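Local coordinates for malonyl-CoA-[acyl-carrier-protein] transacylase (Coxiella burnetii, PDB 3TQE) that probably transfers the malonyl group from malonyl-CoA to holo-acyl carrier protein, the step that supplies malonyl units to fatty acid synthesis, at residues 119-124 and 252-257. Sequence-based numbering, arbitrary orientation.
Sequences EKRGQY and IKQLVR. With GLY (glycine), chain B.
Arg121 reaches from helix 111-128 across to Gln254 of the 252-257 segment, and the polar part of the contact runs between these two side chains. Arg121 NH2 donates to Gln254 OE1 at 2.8 Å, a bent bond (136° at the hydrogen) that meets the oxygen from above the carbonyl plane. The guanidinium and amide planes are steeply turned against each other, so this is no flat, paired arrangement. A water bridges the same two side chains: it accepts from Arg121 NE at 3.0 Å, in the guanidinium plane, and donates to Gln254 OE1 at 2.6 Å. The amide oxygen thus takes two hydrogens, while Gln254 NE2 donates to Ser96 O; a neutral amide suits this place because it can accept and donate at once, which a carboxylate could not.

The apolar part is small. Leu255 CD2 lies obliquely against the guanidinium, 3.6 Å from Arg121 NE; this methyl, being apolar, does not compete for the N-H groups.

The third interaction is with the ligand. With CG anti to the backbone N (chi1 -180°), the extended chain carries the guanidinium away from its helix, and NH1 donates almost straight (167°) to the carboxylate O of the bound glycine at 3.0 Å. Gln67 also bonds NH1, and Ser96 OG bonds NH2.

Ser96 and His205 are the predicted catalytic pair, and the backbone O of Gln254 accepts from His205 ND1, placing the contact in the acyltransferase site. A buried arginine bonded to a carboxylate oxygen is consistent with recognition of the malonyl carboxylate; Gln254, the water, Ser96 and Gln67 probably hold the guanidinium's orientation.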
ATOM      1  N   GLU A 119      10.166  -7.933   4.102  1.00 11.03           N
ATOM      2  CA  GLU A 119      10.696  -9.041   3.359  1.00 11.38           C
ATOM      3  C   GLU A 119      10.064 -10.330   3.841  1.00 11.59           C
ATOM      4  O   GLU A 119       9.641 -11.149   3.035  1.00 11.68           O
ATOM      5  CB  GLU A 119      12.197  -9.113   3.487  1.00 12.05           C
ATOM      6  CG  GLU A 119      12.753 -10.292   2.715  1.00 13.80           C
ATOM      7  CD  GLU A 119      14.223 -10.453   2.829  1.00 18.14           C
ATOM      8  OE1 GLU A 119      14.731 -10.427   3.972  1.00 22.42           O
ATOM      9  OE2 GLU A 119      14.864 -10.626   1.760  1.00 22.06           O
ATOM     10  N   LYS A 120       9.968 -10.488   5.158  1.00 12.27           N
ATOM     11  CA  LYS A 120       9.327 -11.669   5.707  0.50 12.93           C
ATOM     12  C   LYS A 120       7.858 -11.712   5.344  1.00 12.54           C
ATOM     13  O   LYS A 120       7.319 -12.762   4.979  1.00 13.14           O
ATOM     14  CB  LYS A 120       9.490 -11.740   7.214  0.50 13.67           C
ATOM     15  CG  LYS A 120      10.872 -12.175   7.665  0.50 17.51           C
ATOM     16  CD  LYS A 120      11.029 -11.885   9.139  0.50 21.17           C
ATOM     17  CE  LYS A 120      12.395 -12.289   9.652  0.50 24.39           C
ATOM     18  NZ  LYS A 120      12.546 -11.891  11.091  0.50 27.03           N
ATOM     19  N   ARG A 121       7.206 -10.572   5.412  1.00 11.37           N
ATOM     20  CA  ARG A 121       5.803 -10.505   5.037  1.00 11.08           C
ATOM     21  C   ARG A 121       5.615 -11.029   3.623  1.00 11.71           C
ATOM     22  O   ARG A 121       4.720 -11.828   3.358  1.00 12.70           O
ATOM     23  CB  ARG A 121       5.281  -9.085   5.177  1.00 11.59           C
ATOM     24  CG  ARG A 121       3.829  -8.879   4.822  1.00 12.24           C
ATOM     25  CD  ARG A 121       3.508  -7.439   5.041  1.00 12.92           C
ATOM     26  NE  ARG A 121       2.098  -7.090   4.854  1.00 12.97           N
ATOM     27  CZ  ARG A 121       1.545  -6.710   3.707  1.00 15.71           C
ATOM     28  NH1 ARG A 121       2.253  -6.660   2.587  1.00 14.80           N
ATOM     29  NH2 ARG A 121       0.251  -6.392   3.680  1.00 18.49           N
ATOM     30  N   GLY A 122       6.459 -10.570   2.701  1.00 11.60           N
ATOM     31  CA  GLY A 122       6.376 -11.044   1.334  1.00 12.37           C
ATOM     32  C   GLY A 122       6.643 -12.519   1.237  1.00 13.04           C
ATOM     33  O   GLY A 122       5.926 -13.253   0.538  1.00 14.14           O
ATOM     34  N   GLN A 123       7.691 -12.966   1.904  1.00 11.60           N
ATOM     35  CA  GLN A 123       8.039 -14.392   1.874  1.00 12.28           C
ATOM     36  C   GLN A 123       6.894 -15.232   2.397  1.00 12.49           C
ATOM     37  O   GLN A 123       6.500 -16.214   1.757  1.00 14.03           O
ATOM     38  CB  GLN A 123       9.324 -14.646   2.651  1.00 11.82           C
ATOM     39  CG  GLN A 123      10.526 -14.058   1.925  1.00 12.61           C
ATOM     40  CD  GLN A 123      11.812 -14.115   2.690  1.00 13.94           C
ATOM     41  OE1 GLN A 123      11.809 -14.230   3.898  1.00 16.63           O
ATOM     42  NE2 GLN A 123      12.948 -14.001   1.963  1.00 14.72           N
ATOM     43  N   TYR A 124       6.336 -14.851   3.526  1.00 12.66           N
ATOM     44  CA  TYR A 124       5.293 -15.672   4.115  1.00 12.56           C
ATOM     45  C   TYR A 124       4.044 -15.669   3.245  1.00 13.37           C
ATOM     46  O   TYR A 124       3.372 -16.677   3.097  1.00 14.01           O
ATOM     47  CB  TYR A 124       4.939 -15.189   5.506  1.00 12.61           C
ATOM     48  CG  TYR A 124       6.044 -15.182   6.500  1.00 13.43           C
ATOM     49  CD1 TYR A 124       7.152 -15.971   6.366  1.00 14.58           C
ATOM     50  CD2 TYR A 124       5.962 -14.389   7.608  1.00 14.56           C
ATOM     51  CE1 TYR A 124       8.176 -15.938   7.321  1.00 16.29           C
ATOM     52  CE2 TYR A 124       6.949 -14.380   8.557  1.00 15.07           C
ATOM     53  CZ  TYR A 124       8.050 -15.170   8.410  1.00 15.99           C
ATOM     54  OH  TYR A 124       9.042 -15.124   9.362  1.00 19.06           O
ATOM     55  N   ILE A 252      -1.408  -7.496  11.594  1.00 13.07           N
ATOM     56  CA  ILE A 252      -1.603  -8.910  11.348  1.00 13.80           C
ATOM     57  C   ILE A 252      -2.983  -9.134  10.733  1.00 14.10           C
ATOM     58  O   ILE A 252      -3.138  -9.873   9.776  1.00 15.21           O
ATOM     59  CB  ILE A 252      -1.400  -9.710  12.630  1.00 13.43           C
ATOM     60  CG1 ILE A 252       0.065  -9.588  13.093  1.00 14.95           C
ATOM     61  CG2 ILE A 252      -1.823 -11.151  12.427  1.00 14.76           C
ATOM     62  CD1 ILE A 252       1.102  -9.994  12.060  1.00 17.36           C
ATOM     63  N   LYS A 253      -3.999  -8.478  11.270  1.00 13.23           N
ATOM     64  CA  LYS A 253      -5.348  -8.615  10.723  1.00 14.47           C
ATOM     65  C   LYS A 253      -5.435  -8.120   9.289  1.00 14.18           C
ATOM     66  O   LYS A 253      -6.229  -8.611   8.514  1.00 13.35           O
ATOM     67  CB  LYS A 253      -6.350  -7.894  11.619  1.00 15.39           C
ATOM     68  CG  LYS A 253      -7.818  -8.239  11.339  1.00 18.49           C
ATOM     69  CD  LYS A 253      -8.753  -7.527  12.341  1.00 21.32           C
ATOM     70  CE  LYS A 253     -10.213  -7.894  12.110  1.00 23.27           C
ATOM     71  NZ  LYS A 253     -11.128  -7.266  13.130  1.00 24.73           N
ATOM     72  N   GLN A 254      -4.610  -7.140   8.947  1.00 14.40           N
ATOM     73  CA  GLN A 254      -4.585  -6.599   7.607  1.00 14.46           C
ATOM     74  C   GLN A 254      -4.424  -7.674   6.567  1.00 14.18           C
ATOM     75  O   GLN A 254      -4.966  -7.556   5.490  1.00 15.35           O
ATOM     76  CB  GLN A 254      -3.422  -5.596   7.496  1.00 15.68           C
ATOM     77  CG  GLN A 254      -3.402  -4.790   6.239  1.00 17.72           C
ATOM     78  CD  GLN A 254      -1.996  -4.331   5.882  1.00 19.59           C
ATOM     79  OE1 GLN A 254      -1.047  -5.104   5.864  1.00 24.49           O
ATOM     80  NE2 GLN A 254      -1.875  -3.077   5.558  1.00 18.98           N
ATOM     81  N   LEU A 255      -3.665  -8.714   6.891  1.00 13.96           N
ATOM     82  CA  LEU A 255      -3.312  -9.749   5.941  1.00 14.97           C
ATOM     83  C   LEU A 255      -4.526 -10.535   5.508  1.00 14.78           C
ATOM     84  O   LEU A 255      -4.541 -11.070   4.413  1.00 14.97           O
ATOM     85  CB  LEU A 255      -2.300 -10.702   6.540  1.00 16.09           C
ATOM     86  CG  LEU A 255      -0.944 -10.076   6.825  1.00 19.38           C
ATOM     87  CD1 LEU A 255      -0.159 -10.963   7.804  1.00 22.78           C
ATOM     88  CD2 LEU A 255      -0.220  -9.825   5.529  1.00 22.18           C
ATOM     89  N   VAL A 256      -5.508 -10.643   6.385  1.00 14.56           N
ATOM     90  CA  VAL A 256      -6.646 -11.528   6.153  1.00 15.04           C
ATOM     91  C   VAL A 256      -7.965 -10.814   5.958  1.00 16.02           C
ATOM     92  O   VAL A 256      -9.000 -11.471   5.798  1.00 18.78           O
ATOM     93  CB  VAL A 256      -6.760 -12.581   7.269  1.00 15.46           C
ATOM     94  CG1 VAL A 256      -5.573 -13.504   7.240  1.00 16.28           C
ATOM     95  CG2 VAL A 256      -6.907 -11.913   8.649  1.00 18.10           C
ATOM     96  N   ARG A 257      -7.941  -9.488   5.957  1.00 15.23           N
ATOM     97  CA  ARG A 257      -9.137  -8.696   5.842  0.50 16.29           C
ATOM     98  C   ARG A 257      -8.961  -7.664   4.752  1.00 15.74           C
ATOM     99  O   ARG A 257      -7.846  -7.331   4.388  1.00 15.31           O
ATOM    100  CB  ARG A 257      -9.438  -8.023   7.177  0.50 17.67           C
ATOM    101  CG  ARG A 257      -9.902  -8.998   8.220  0.50 22.72           C
ATOM    102  CD  ARG A 257     -11.194  -9.665   7.799  0.50 30.01           C
ATOM    103  NE  ARG A 257     -12.362  -8.973   8.326  0.50 35.92           N
ATOM    104  CZ  ARG A 257     -13.138  -9.447   9.297  0.50 41.20           C
ATOM    105  NH1 ARG A 257     -12.883 -10.630   9.844  0.50 43.50           N
ATOM    106  NH2 ARG A 257     -14.174  -8.740   9.721  0.50 43.05           N
TER
HETATM  107  N   GLY B 314      -2.250  -6.389  -1.999  1.00 46.42           N
HETATM  108  CA  GLY B 314      -0.767  -6.213  -1.870  1.00 45.67           C
HETATM  109  C   GLY B 314      -0.236  -6.653  -0.518  1.00 45.14           C
HETATM  110  O   GLY B 314       0.845  -6.249  -0.042  1.00 43.80           O
HETATM  111  OXT GLY B 314      -0.899  -7.427   0.152  1.00 44.96           O
HETATM  112  O   HOH W   1       0.493  -6.611   7.292  1.00 18.79           O